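Local coordinates for protein putative 2,5-diketo-D-gluconic acid reductase B (Sinorhizobium meliloti, PDB 3UP8) that probably catalyses the NADPH-dependent reduction of methylglyoxal to hydroxyacetone, as a TIM-barrel member of the aldo/keto reductase family, at residues 123-128 and 141-146. Sequence-based numbering, arbitrary orientation.
With ACT (acetate ion), chain C.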
loop_
_atom_site.group_PDB
_atom_site.type_symbol
_atom_site.label_atom_id
_atom_site.label_comp_id
_atom_site.label_asym_id
_atom_site.label_seq_id
_atom_site.Cartn_x
_atom_site.Cartn_y
_atom_site.Cartn_z
ATOM N N ASP A 123 -12.327 0.256 -3.997
ATOM C CA ASP A 123 -12.340 1.088 -2.817
ATOM C C ASP A 123 -11.366 2.248 -2.957
ATOM O O ASP A 123 -11.660 3.338 -2.481
ATOM C CB ASP A 123 -12.051 0.256 -1.575
ATOM C CG ASP A 123 -13.122 -0.811 -1.348
ATOM O OD1 ASP A 123 -14.083 -0.523 -0.620
ATOM O OD2 ASP A 123 -13.032 -1.905 -1.935
ATOM N N LEU A 124 -10.245 2.017 -3.642
ATOM C CA LEU A 124 -9.163 2.995 -3.720
ATOM C C LEU A 124 -8.492 2.957 -5.086
ATOM O O LEU A 124 -8.157 1.873 -5.592
ATOM C CB LEU A 124 -8.107 2.715 -2.633
ATOM C CG LEU A 124 -6.941 3.697 -2.440
ATOM C CD1 LEU A 124 -7.413 5.173 -2.265
ATOM C CD2 LEU A 124 -6.013 3.255 -1.248
ATOM N N LEU A 125 -8.311 4.135 -5.684
ATOM C CA LEU A 125 -7.611 4.244 -6.960
ATOM C C LEU A 125 -6.479 5.241 -6.810
ATOM O O LEU A 125 -6.697 6.370 -6.361
ATOM C CB LEU A 125 -8.553 4.680 -8.088
ATOM C CG LEU A 125 -7.963 4.747 -9.503
ATOM C CD1 LEU A 125 -7.622 3.341 -10.005
ATOM C CD2 LEU A 125 -8.902 5.443 -10.497
ATOM N N LEU A 126 -5.275 4.809 -7.172
ATOM C CA LEU A 126 -4.088 5.653 -7.042
ATOM C C LEU A 126 -3.508 5.993 -8.401
ATOM O O LEU A 126 -3.611 5.230 -9.364
ATOM C CB LEU A 126 -3.013 4.947 -6.202
ATOM C CG LEU A 126 -3.401 4.267 -4.885
ATOM C CD1 LEU A 126 -2.162 3.637 -4.248
ATOM C CD2 LEU A 126 -4.047 5.248 -3.908
ATOM N N LEU A 127 -2.892 7.160 -8.466
ATOM C CA LEU A 127 -1.947 7.466 -9.516
ATOM C C LEU A 127 -0.665 6.750 -9.117
ATOM O O LEU A 127 -0.117 6.983 -8.021
ATOM C CB LEU A 127 -1.722 8.990 -9.623
ATOM C CG LEU A 127 -2.993 9.836 -9.779
ATOM C CD1 LEU A 127 -2.703 11.341 -9.664
ATOM C CD2 LEU A 127 -3.728 9.516 -11.108
ATOM N N HIS A 128 -0.183 5.888 -10.009
ATOM C CA HIS A 128 0.913 4.974 -9.667
ATOM C C HIS A 128 2.260 5.675 -9.468
ATOM O O HIS A 128 2.997 5.353 -8.540
ATOM C CB HIS A 128 1.023 3.858 -10.726
ATOM C CG HIS A 128 1.629 2.591 -10.211
ATOM N ND1 HIS A 128 1.345 1.357 -10.756
ATOM C CD2 HIS A 128 2.496 2.362 -9.192
ATOM C CE1 HIS A 128 2.016 0.424 -10.105
ATOM N NE2 HIS A 128 2.717 1.005 -9.147
ATOM N N GLY A 141 -8.096 15.599 -11.919
ATOM C CA GLY A 141 -9.460 15.771 -12.437
ATOM C C GLY A 141 -10.125 14.440 -12.793
ATOM O O GLY A 141 -11.308 14.217 -12.492
ATOM N N ALA A 142 -9.368 13.578 -13.467
ATOM C CA ALA A 142 -9.871 12.254 -13.851
ATOM C C ALA A 142 -10.122 11.372 -12.626
ATOM O O ALA A 142 -11.123 10.667 -12.596
ATOM C CB ALA A 142 -8.937 11.586 -14.803
ATOM N N LEU A 143 -9.245 11.434 -11.612
ATOM C CA LEU A 143 -9.507 10.726 -10.345
ATOM C C LEU A 143 -10.839 11.140 -9.745
ATOM O O LEU A 143 -11.649 10.291 -9.353
ATOM C CB LEU A 143 -8.413 10.982 -9.296
ATOM C CG LEU A 143 -7.133 10.155 -9.285
ATOM C CD1 LEU A 143 -6.206 10.747 -8.198
ATOM C CD2 LEU A 143 -7.406 8.658 -9.038
ATOM N N ASN A 144 -11.078 12.453 -9.672
ATOM C CA ASN A 144 -12.340 12.939 -9.132
ATOM C C ASN A 144 -13.546 12.536 -9.987
ATOM O O ASN A 144 -14.614 12.262 -9.463
ATOM C CB ASN A 144 -12.300 14.465 -8.969
ATOM C CG ASN A 144 -11.600 14.877 -7.694
ATOM O OD1 ASN A 144 -12.233 15.017 -6.654
ATOM N ND2 ASN A 144 -10.289 15.006 -7.755
ATOM N N GLU A 145 -13.372 12.522 -11.301
ATOM C CA GLU A 145 -14.470 12.129 -12.186
ATOM C C GLU A 145 -14.934 10.708 -11.866
ATOM O O GLU A 145 -16.121 10.479 -11.645
ATOM C CB GLU A 145 -14.060 12.221 -13.647
ATOM C CG GLU A 145 -15.170 11.767 -14.625
ATOM C CD GLU A 145 -14.781 11.963 -16.091
ATOM O OE1 GLU A 145 -13.980 12.872 -16.367
ATOM O OE2 GLU A 145 -15.278 11.212 -16.974
ATOM N N VAL A 146 -14.007 9.762 -11.823
ATOM C CA VAL A 146 -14.397 8.369 -11.576
ATOM C C VAL A 146 -14.915 8.140 -10.158
ATOM O O VAL A 146 -15.743 7.249 -9.938
ATOM C CB VAL A 146 -13.283 7.372 -11.934
ATOM C CG1 VAL A 146 -13.025 7.408 -13.422
ATOM C CG2 VAL A 146 -11.969 7.658 -11.138
HETATM C C ACT C . 5.002 -0.785 -7.070
HETATM O O ACT C . 4.175 -1.194 -6.226
HETATM O OXT ACT C . 4.600 -0.765 -8.240
HETATM C CH3 ACT C . 6.387 -0.339 -6.723
#
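L125 and L143 face each other where strand 124-127 runs nearly antiparallel to helix 141-146, the two axes 9.8 Å apart at an angle of 169°, as expected of the strand and the returning helix in a beta-alpha-beta unit of a TIM barrel. L143 projects from the helix with its two methyls divided between two strand residues. L143 CD2 lies 3.8 Å from L125 CD2 and 3.6 Å from L125 O, while L143 CD1 reaches the branch of L127, 3.7 Å from L127 CG. The strand backbone points L125 at the helix, and CG anti to the backbone N (chi1 -176°) puts its branch beside L143 and V146, with L125 CD2 3.8 Å from V146 CG2 and the two side chains roughly at right angles. The CB of L127 does not aim at the helix, but CG is anti to the carbonyl carbon (chi1 -53°) and brings the branch across L143. Leucine suits position 143 because its fork serves two neighbours at once; L125 and L127 supply long apolar branches that reach the helix, and V146, branched at CB, offers a methyl close to the helix backbone. Replacing L143 by an alanine would probably open a gap, leaving L127 without its partner on this helix and L125 with V146 alone. V110 of helix 103-117 and V152 of strand 152-158 extend the apolar layer around L125. Beyond the strand, H128, predicted to bind substrate, turns elsewhere: its NE2 donates a 2.7 Å hydrogen bond to OXT of an acetate, probably from the crystallisation liquor, also hydrogen-bonded to Y70 OH. No hydrogen bond links strand to helix, so buried hydrocarbon packing joins them, while H128 follows at the strand's C-terminal end, where TIM barrels place their active sites.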